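Antigen 43 (Escherichia coli, PDB 4KH3) promotes the clumping of bacteria as a self-associating autotransporter adhesin, its surface-borne passenger domain joining cells through a Velcro-like mechanism that probably aids biofilm formation. Local coordinates at residues Ser92-Ala97 with Trp109-Gly114; Thr83-Gly88 with Thr100-Arg105; Arg203-Asn208 with Leu221-Gly226. All coordinates share one frame; numbering follows the deposited sequence. Where two conformers were deposited one is given.

Contact 1 of 3, residues Ser92-Ala97 with Trp109-Gly114. With MLI (malonate ion), chain C.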
loop_
_atom_site.group_PDB
_atom_site.type_symbol
_atom_site.label_atom_id
_atom_site.label_comp_id
_atom_site.label_asym_id
_atom_site.label_seq_id
_atom_site.Cartn_x
_atom_site.Cartn_y
_atom_site.Cartn_z
ATOM N N SER A 92 -2.287 -13.773 -34.773
ATOM C CA SER A 92 -3.584 -13.095 -34.837
ATOM C C SER A 92 -4.680 -14.131 -34.676
ATOM O O SER A 92 -4.848 -15.014 -35.530
ATOM C CB SER A 92 -3.769 -12.368 -36.178
ATOM O OG SER A 92 -2.868 -11.282 -36.307
ATOM N N LEU A 93 -5.443 -14.016 -33.597
ATOM C CA LEU A 93 -6.296 -15.122 -33.184
ATOM C C LEU A 93 -7.776 -14.819 -33.339
ATOM O O LEU A 93 -8.354 -14.007 -32.591
ATOM C CB LEU A 93 -5.959 -15.527 -31.746
ATOM C CG LEU A 93 -6.688 -16.726 -31.146
ATOM C CD1 LEU A 93 -6.408 -18.008 -31.923
ATOM C CD2 LEU A 93 -6.294 -16.877 -29.671
ATOM N N ASN A 94 -8.388 -15.460 -34.333
ATOM C CA ASN A 94 -9.838 -15.409 -34.488
ATOM C C ASN A 94 -10.436 -16.773 -34.190
ATOM O O ASN A 94 -11.643 -16.909 -34.028
ATOM C CB ASN A 94 -10.232 -14.913 -35.876
ATOM C CG ASN A 94 -9.653 -13.548 -36.188
ATOM O OD1 ASN A 94 -10.194 -12.531 -35.768
ATOM N ND2 ASN A 94 -8.539 -13.519 -36.922
ATOM N N GLY A 95 -9.567 -17.778 -34.103
ATOM C CA GLY A 95 -9.980 -19.128 -33.774
ATOM C C GLY A 95 -9.596 -19.527 -32.362
ATOM O O GLY A 95 -9.773 -18.761 -31.410
ATOM N N LEU A 96 -9.074 -20.738 -32.231
ATOM C CA LEU A 96 -8.693 -21.287 -30.947
ATOM C C LEU A 96 -7.196 -21.506 -30.913
ATOM O O LEU A 96 -6.627 -22.081 -31.842
ATOM C CB LEU A 96 -9.385 -22.634 -30.724
ATOM C CG LEU A 96 -8.977 -23.435 -29.488
ATOM C CD1 LEU A 96 -9.395 -22.703 -28.187
ATOM C CD2 LEU A 96 -9.580 -24.840 -29.537
ATOM N N ALA A 97 -6.560 -21.054 -29.840
ATOM C CA ALA A 97 -5.163 -21.397 -29.604
ATOM C C ALA A 97 -5.014 -22.048 -28.245
ATOM O O ALA A 97 -5.550 -21.555 -27.245
ATOM C CB ALA A 97 -4.264 -20.162 -29.720
ATOM N N TRP A 109 -2.679 -11.537 -30.343
ATOM C CA TRP A 109 -3.853 -10.684 -30.365
ATOM C C TRP A 109 -5.083 -11.552 -30.471
ATOM O O TRP A 109 -5.301 -12.218 -31.488
ATOM C CB TRP A 109 -3.815 -9.702 -31.540
ATOM C CG TRP A 109 -2.543 -8.922 -31.626
ATOM C CD1 TRP A 109 -2.242 -7.770 -30.963
ATOM C CD2 TRP A 109 -1.392 -9.240 -32.425
ATOM N NE1 TRP A 109 -0.972 -7.349 -31.299
ATOM C CE2 TRP A 109 -0.436 -8.231 -32.187
ATOM C CE3 TRP A 109 -1.094 -10.265 -33.318
ATOM C CZ2 TRP A 109 0.806 -8.229 -32.821
ATOM C CZ3 TRP A 109 0.145 -10.261 -33.941
ATOM C CH2 TRP A 109 1.079 -9.248 -33.689
ATOM N N VAL A 110 -5.888 -11.548 -29.413
ATOM C CA VAL A 110 -7.114 -12.331 -29.375
ATOM C C VAL A 110 -8.274 -11.469 -29.839
ATOM O O VAL A 110 -8.743 -10.603 -29.090
ATOM C CB VAL A 110 -7.423 -12.820 -27.951
ATOM C CG1 VAL A 110 -8.542 -13.850 -27.985
ATOM C CG2 VAL A 110 -6.174 -13.393 -27.306
ATOM N N HIS A 111 -8.735 -11.707 -31.064
ATOM C CA HIS A 111 -9.816 -10.913 -31.641
ATOM C C HIS A 111 -11.188 -11.411 -31.202
ATOM O O HIS A 111 -11.297 -12.459 -30.549
ATOM C CB HIS A 111 -9.693 -10.887 -33.175
ATOM C CG HIS A 111 -8.423 -10.251 -33.655
ATOM N ND1 HIS A 111 -8.223 -8.887 -33.649
ATOM C CD2 HIS A 111 -7.262 -10.797 -34.095
ATOM C CE1 HIS A 111 -7.004 -8.620 -34.089
ATOM N NE2 HIS A 111 -6.403 -9.760 -34.360
ATOM N N GLY A 112 -12.226 -10.655 -31.549
ATOM C CA GLY A 112 -13.603 -11.062 -31.317
ATOM C C GLY A 112 -13.880 -12.488 -31.763
ATOM O O GLY A 112 -13.624 -12.846 -32.914
ATOM N N GLY A 113 -14.382 -13.310 -30.846
ATOM C CA GLY A 113 -14.656 -14.706 -31.147
ATOM C C GLY A 113 -13.483 -15.647 -30.973
ATOM O O GLY A 113 -13.657 -16.862 -30.902
ATOM N N GLY A 114 -12.283 -15.084 -30.908
ATOM C CA GLY A 114 -11.091 -15.865 -30.666
ATOM C C GLY A 114 -10.994 -16.324 -29.226
ATOM O O GLY A 114 -11.539 -15.691 -28.307
HETATM C C1 MLI C . -1.984 -7.707 -35.647
HETATM C C2 MLI C . -1.982 -7.640 -37.134
HETATM C C3 MLI C . -3.289 -8.064 -35.029
HETATM O O6 MLI C . -3.027 -7.286 -37.750
HETATM O O7 MLI C . -0.938 -7.941 -37.767
HETATM O O8 MLI C . -3.788 -9.196 -35.256
HETATM O O9 MLI C . -3.890 -7.234 -34.304
HETATM O O HOH W 1 -13.760 -14.746 -34.513
HETATM O O HOH W 2 -12.860 -11.052 -35.122
#

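Contact 2 of 3, residues Thr83-Gly88 with Thr100-Arg105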
loop_
_atom_site.group_PDB
_atom_site.type_symbol
_atom_site.label_atom_id
_atom_site.label_comp_id
_atom_site.label_asym_id
_atom_site.label_seq_id
_atom_site.Cartn_x
_atom_site.Cartn_y
_atom_site.Cartn_z
ATOM N N THR A 83 2.103 -23.401 -29.756
ATOM C CA THR A 83 2.765 -22.367 -30.531
ATOM C C THR A 83 3.767 -21.632 -29.665
ATOM O O THR A 83 3.440 -21.193 -28.558
ATOM C CB THR A 83 1.759 -21.367 -31.085
ATOM O OG1 THR A 83 0.610 -22.078 -31.570
ATOM C CG2 THR A 83 2.382 -20.539 -32.213
ATOM N N VAL A 84 4.995 -21.531 -30.166
ATOM C CA VAL A 84 6.017 -20.691 -29.565
ATOM C C VAL A 84 6.168 -19.404 -30.387
ATOM O O VAL A 84 6.432 -19.441 -31.589
ATOM C CB VAL A 84 7.366 -21.422 -29.492
ATOM C CG1 VAL A 84 8.453 -20.473 -29.007
ATOM C CG2 VAL A 84 7.250 -22.616 -28.569
ATOM N N ILE A 85 5.985 -18.270 -29.731
ATOM C CA ILE A 85 6.044 -16.983 -30.389
ATOM C C ILE A 85 7.074 -16.122 -29.685
ATOM O O ILE A 85 6.889 -15.752 -28.528
ATOM C CB ILE A 85 4.684 -16.268 -30.330
ATOM C CG1 ILE A 85 3.567 -17.215 -30.788
ATOM C CG2 ILE A 85 4.745 -14.962 -31.135
ATOM C CD1 ILE A 85 2.167 -16.660 -30.645
ATOM N N ARG A 86 8.162 -15.813 -30.378
ATOM C CA ARG A 86 9.249 -15.051 -29.774
ATOM C C ARG A 86 9.685 -13.847 -30.599
ATOM O O ARG A 86 9.264 -13.663 -31.749
ATOM C CB ARG A 86 10.448 -15.951 -29.498
ATOM C CG ARG A 86 10.956 -16.750 -30.690
ATOM C CD ARG A 86 12.207 -17.557 -30.286
ATOM N NE ARG A 86 12.561 -18.659 -31.193
ATOM C CZ ARG A 86 13.218 -18.517 -32.349
ATOM N NH1 ARG A 86 13.585 -17.309 -32.785
ATOM N NH2 ARG A 86 13.502 -19.588 -33.088
ATOM N N ASP A 87 10.494 -13.011 -29.962
ATOM C CA ASP A 87 11.231 -11.933 -30.617
ATOM C C ASP A 87 10.362 -10.962 -31.402
ATOM O O ASP A 87 10.793 -10.411 -32.420
ATOM C CB ASP A 87 12.350 -12.507 -31.481
ATOM C CG ASP A 87 13.323 -13.345 -30.676
ATOM O OD1 ASP A 87 13.481 -13.074 -29.468
ATOM O OD2 ASP A 87 13.921 -14.283 -31.243
ATOM N N GLY A 88 9.145 -10.741 -30.912
ATOM C CA GLY A 88 8.258 -9.765 -31.515
ATOM C C GLY A 88 7.386 -10.341 -32.610
ATOM O O GLY A 88 6.591 -9.616 -33.205
ATOM N N THR A 100 -0.151 -21.713 -25.922
ATOM C CA THR A 100 0.769 -20.806 -26.567
ATOM C C THR A 100 1.819 -20.330 -25.550
ATOM O O THR A 100 1.533 -20.205 -24.356
ATOM C CB THR A 100 -0.009 -19.621 -27.092
ATOM O OG1 THR A 100 -1.103 -20.101 -27.886
ATOM C CG2 THR A 100 0.884 -18.709 -27.915
ATOM N N THR A 101 3.041 -20.099 -26.011
ATOM C CA THR A 101 4.044 -19.479 -25.165
ATOM C C THR A 101 4.566 -18.209 -25.830
ATOM O O THR A 101 4.943 -18.223 -26.996
ATOM C CB THR A 101 5.201 -20.431 -24.873
ATOM O OG1 THR A 101 4.675 -21.685 -24.409
ATOM C CG2 THR A 101 6.081 -19.847 -23.813
ATOM N N LEU A 102 4.559 -17.106 -25.093
ATOM C CA LEU A 102 5.101 -15.857 -25.595
ATOM C C LEU A 102 6.376 -15.542 -24.829
ATOM O O LEU A 102 6.358 -15.422 -23.601
ATOM C CB LEU A 102 4.093 -14.723 -25.407
ATOM C CG LEU A 102 2.662 -14.929 -25.913
ATOM C CD1 LEU A 102 1.822 -13.691 -25.618
ATOM C CD2 LEU A 102 2.630 -15.247 -27.389
ATOM N N ASP A 103 7.491 -15.454 -25.546
ATOM C CA ASP A 103 8.752 -15.031 -24.941
ATOM C C ASP A 103 9.271 -13.818 -25.712
ATOM O O ASP A 103 8.917 -13.620 -26.879
ATOM C CB ASP A 103 9.801 -16.154 -24.955
ATOM C CG ASP A 103 9.212 -17.541 -24.649
ATOM O OD1 ASP A 103 8.915 -17.858 -23.472
ATOM O OD2 ASP A 103 9.076 -18.335 -25.600
ATOM N N ASN A 104 10.089 -13.004 -25.053
ATOM C CA ASN A 104 10.782 -11.888 -25.697
ATOM C C ASN A 104 9.972 -11.047 -26.666
ATOM O O ASN A 104 10.341 -10.915 -27.845
ATOM C CB ASN A 104 12.045 -12.383 -26.396
ATOM C CG ASN A 104 13.092 -12.864 -25.417
ATOM O OD1 ASN A 104 13.140 -12.412 -24.268
ATOM N ND2 ASN A 104 13.942 -13.780 -25.865
ATOM N N ARG A 105 8.876 -10.493 -26.158
ATOM C CA ARG A 105 8.018 -9.571 -26.904
ATOM C C ARG A 105 7.152 -10.255 -27.956
ATOM O O ARG A 105 6.560 -9.591 -28.796
ATOM C CB ARG A 105 8.834 -8.431 -27.525
ATOM C CG ARG A 105 9.811 -7.782 -26.553
ATOM C CD ARG A 105 10.859 -6.963 -27.274
ATOM N NE ARG A 105 11.747 -7.797 -28.085
ATOM C CZ ARG A 105 11.650 -7.918 -29.406
ATOM N NH1 ARG A 105 10.700 -7.257 -30.073
ATOM N NH2 ARG A 105 12.498 -8.704 -30.063
HETATM O O HOH W 3 -0.804 -22.317 -29.324
HETATM O O HOH W 4 4.126 -23.671 -26.474
HETATM O O HOH W 5 12.559 -8.211 -32.920
#

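Contact 3 of 3, residues Arg203-Asn208 with Leu221-Gly226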
loop_
_atom_site.group_PDB
_atom_site.type_symbol
_atom_site.label_atom_id
_atom_site.label_comp_id
_atom_site.label_asym_id
_atom_site.label_seq_id
_atom_site.Cartn_x
_atom_site.Cartn_y
_atom_site.Cartn_z
ATOM N N ARG A 203 -8.140 -13.321 -6.021
ATOM C CA ARG A 203 -7.498 -13.787 -4.822
ATOM C C ARG A 203 -6.099 -13.185 -4.759
ATOM O O ARG A 203 -5.251 -13.477 -5.588
ATOM C CB ARG A 203 -7.452 -15.312 -4.827
ATOM C CG ARG A 203 -6.952 -15.923 -3.541
ATOM C CD ARG A 203 -6.742 -17.406 -3.711
ATOM N NE ARG A 203 -7.750 -18.267 -3.080
ATOM C CZ ARG A 203 -8.546 -19.101 -3.745
ATOM N NH1 ARG A 203 -8.492 -19.166 -5.075
ATOM N NH2 ARG A 203 -9.396 -19.883 -3.089
ATOM N N LEU A 204 -5.868 -12.314 -3.791
ATOM C CA LEU A 204 -4.558 -11.705 -3.664
ATOM C C LEU A 204 -3.729 -12.541 -2.705
ATOM O O LEU A 204 -3.803 -12.366 -1.483
ATOM C CB LEU A 204 -4.670 -10.261 -3.185
ATOM C CG LEU A 204 -5.580 -9.379 -4.041
ATOM C CD1 LEU A 204 -5.644 -7.953 -3.486
ATOM C CD2 LEU A 204 -5.116 -9.389 -5.504
ATOM N N GLU A 205 -2.968 -13.476 -3.272
ATOM C CA GLU A 205 -2.091 -14.342 -2.503
ATOM C C GLU A 205 -0.730 -13.648 -2.357
ATOM O O GLU A 205 0.290 -14.141 -2.824
ATOM C CB GLU A 205 -1.958 -15.691 -3.217
ATOM C CG GLU A 205 -1.385 -16.802 -2.360
ATOM C CD GLU A 205 -2.286 -17.176 -1.184
ATOM O OE1 GLU A 205 -3.520 -17.034 -1.294
ATOM O OE2 GLU A 205 -1.751 -17.617 -0.146
ATOM N N GLY A 206 -0.735 -12.479 -1.725
ATOM C CA GLY A 206 0.452 -11.648 -1.622
ATOM C C GLY A 206 0.521 -10.573 -2.699
ATOM O O GLY A 206 1.355 -9.659 -2.641
ATOM N N GLY A 207 -0.359 -10.680 -3.693
ATOM C CA GLY A 207 -0.333 -9.774 -4.827
ATOM C C GLY A 207 -1.129 -8.489 -4.643
ATOM O O GLY A 207 -1.751 -8.260 -3.596
ATOM N N ASN A 208 -1.111 -7.652 -5.677
ATOM C CA ASN A 208 -1.739 -6.334 -5.613
ATOM C C ASN A 208 -2.843 -6.181 -6.637
ATOM O O ASN A 208 -2.729 -6.668 -7.767
ATOM C CB ASN A 208 -0.701 -5.239 -5.852
ATOM C CG ASN A 208 0.420 -5.254 -4.818
ATOM O OD1 ASN A 208 0.316 -5.885 -3.767
ATOM N ND2 ASN A 208 1.487 -4.537 -5.108
ATOM N N LEU A 221 -10.434 -11.230 -2.573
ATOM C CA LEU A 221 -10.041 -11.930 -1.376
ATOM C C LEU A 221 -8.575 -11.619 -1.084
ATOM O O LEU A 221 -7.678 -11.995 -1.843
ATOM C CB LEU A 221 -10.272 -13.416 -1.583
ATOM C CG LEU A 221 -9.766 -14.370 -0.514
ATOM C CD1 LEU A 221 -10.363 -14.015 0.846
ATOM C CD2 LEU A 221 -10.118 -15.784 -0.935
ATOM N N ILE A 222 -8.339 -10.898 0.004
ATOM C CA ILE A 222 -7.008 -10.400 0.311
ATOM C C ILE A 222 -6.343 -11.280 1.354
ATOM O O ILE A 222 -6.581 -11.124 2.554
ATOM C CB ILE A 222 -7.042 -8.948 0.854
ATOM C CG1 ILE A 222 -7.987 -8.071 0.036
ATOM C CG2 ILE A 222 -5.652 -8.344 0.857
ATOM C CD1 ILE A 222 -8.070 -6.631 0.551
ATOM N N ASN A 223 -5.511 -12.211 0.905
ATOM C CA ASN A 223 -4.793 -13.042 1.848
ATOM C C ASN A 223 -3.523 -12.337 2.314
ATOM O O ASN A 223 -3.299 -11.170 1.979
ATOM C CB ASN A 223 -4.502 -14.412 1.259
ATOM C CG ASN A 223 -5.757 -15.235 1.083
ATOM O OD1 ASN A 223 -6.667 -15.159 1.894
ATOM N ND2 ASN A 223 -5.810 -16.026 0.024
ATOM N N ARG A 224 -2.710 -13.042 3.093
ATOM C CA ARG A 224 -1.510 -12.469 3.681
ATOM C C ARG A 224 -0.624 -11.683 2.695
ATOM O O ARG A 224 -0.289 -12.162 1.600
ATOM C CB ARG A 224 -0.694 -13.558 4.380
ATOM C CG ARG A 224 0.448 -12.985 5.209
ATOM C CD ARG A 224 1.607 -13.959 5.324
ATOM N NE ARG A 224 1.574 -14.717 6.567
ATOM C CZ ARG A 224 2.234 -14.374 7.670
ATOM N NH1 ARG A 224 2.986 -13.275 7.687
ATOM N NH2 ARG A 224 2.145 -15.137 8.755
ATOM N N ASP A 225 -0.260 -10.472 3.103
ATOM C CA ASP A 225 0.565 -9.565 2.297
ATOM C C ASP A 225 -0.112 -9.052 1.035
ATOM O O ASP A 225 0.494 -8.292 0.276
ATOM C CB ASP A 225 1.921 -10.198 1.952
ATOM C CG ASP A 225 2.752 -10.468 3.180
ATOM O OD1 ASP A 225 2.732 -9.623 4.103
ATOM O OD2 ASP A 225 3.409 -11.526 3.233
ATOM N N GLY A 226 -1.356 -9.475 0.807
ATOM C CA GLY A 226 -2.146 -8.942 -0.282
ATOM C C GLY A 226 -2.478 -7.472 -0.063
ATOM O O GLY A 226 -2.533 -6.982 1.064
HETATM O O HOH W 6 -7.567 -18.431 -0.440
HETATM O O HOH W 7 -0.587 -14.802 0.564
#

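Contact 1 of 3, residues Ser92-Ala97 with Trp109-Gly114
Ser92 pairs in parallel with Trp109 on neighbouring coils of the beta-helix that probably forms the adhesin's stalk, both side chains on one face of the strands. A malonate ion, probably from the crystallisation liquor, joins them: Ser92 OG gives a hydrogen bond to its O8, which also accepts one from His111 NE2 at 2.8 Å, while the malonate C3 lies over one face of the Trp109 indole, 3.4 Å from CD2. Ser92 OG has a further, weak hydrogen bond with Arg71. Leu93 turns to the other face, into the core, where its CD2 lies 4.1 Å from Val110 CG1, the two side chains side by side. Its backbone is gripped at both ends, N bonding to Trp109 O and O accepting from His111 N, both at 2.8 Å. Asn94 lies just past the strand's end. With CG anti to the carbonyl carbon (chi1 -57°), the amide reaches the imidazole of His111, their planes 14° apart, and OD1 comes 3.1 Å from His111 CB. Two waters link Asn94 to Gly112 O, one through Asn94 O and the other through OD1. Gly95 faces the type II turn His111-Gly114, its O receiving a CA-H...O contact from Gly114 CA at 3.3 Å.

Contact 2 of 3, residues Thr83-Gly88 with Thr100-Arg105
Thr101 N donates to Thr83 O at 2.8 Å, the first of three backbone hydrogen bonds in a parallel register that runs from Thr83-Thr100 to Gly88-Arg105. Ile85 N donates to Thr101 O at 2.9 Å and Asp103 N to Ile85 O at 3.1 Å, each of the three with an N-H...O angle above 160°. CA-H...O contacts accompany them, among them Arg86 CA to Asp103 O at 3.2 Å. Apolar contact lies on the buried face, where Ile85 and Leu102 run side by side. Ile85 CG1 stands anti to the carbonyl carbon (chi1 -50°), and from there CD1 touches both Leu102 CD2 and Thr100 CG2, each at 3.6 Å. Such stacking of like positions on consecutive coils is characteristic of a parallel beta-helix, whose interior these aliphatic groups fill. Water-mediated links join the segments at both ends: one water binds Thr83 OG1 and Thr100 OG1, another Asp87 O and Arg105 NH2. Polar and charged groups gather toward the C-terminal ends of both segments. Arg86 NH1 and Asp87 OD2 form a salt bridge whose hydrogen bond is weak, at 3.4 Å; in the conformer given, Asp103 OD1 is hydrogen-bonded to Asn122. The Asp87 carboxylate and Asn104 amide lie alongside, planes 10° apart, and the Arg105 guanidinium turns one face to Gly88 N.

Contact 3 of 3, residues Arg203-Asn208 with Leu221-Gly226
The amide of Asn223 is hydrogen-bonded through both its nitrogen and its oxygen. ND2 donates to Glu205 OE1 at 2.8 Å, meeting the carboxylate on its syn side, 26° out of plane, with the two flat groups turned 62° apart; it also gives a bond to a water held at 2.7 Å by Arg203 NE. OD1 is taken by Asn242 of the following coil. Glu205 points away at its CB, but the chain bends at chi2 (65°) and brings the carboxylate back to the Asn223 amide nitrogen, while OE2 accepts a weak bond from a second water that also donates to Arg224 O. Along the backbone Leu204 is satisfied at both ends: its N bonds to Leu221 O at 2.7 Å, and its O accepts from Asn223 N at 2.9 Å and, weakly, from Gly206 N across the inverse gamma turn centred on Glu205. Gly226 N closes the type II turn on Asn223 O at 2.8 Å, and Gly226 CA makes a CA-H...O contact with Gly207 O. These two corners stack on successive coils of the beta-helix. Leu204 and Ile222 point inward together; Leu204 touches Ile187 of strand 181-188 and Ile222 touches Ile241 of strand 240-241, with Gln228 of strand 227-230 beside both.

In the fold
From the N terminus, the chain first reaches Thr83-Gly88, then Ser92-Ala97, and returns one coil later as Thr100-Arg105 and Trp109-Gly114. Contacts 1 and 2 therefore cross: each closes a loop of about one coil, and their segments alternate along the chain. Strand 84-85 leads into strand 90-93 and strand 96-98 into strand 101-102, so the two contacts tie the same pair of coils at different points round the helix, their centres 16 Å apart. Contact 3 follows in series, closing a further loop of about one coil by pairing strand 198-205 with strand 216-222, nearer the middle of the chain. Its nearest atoms lie about 21 Å from contact 1 and about 20 Å from contact 2.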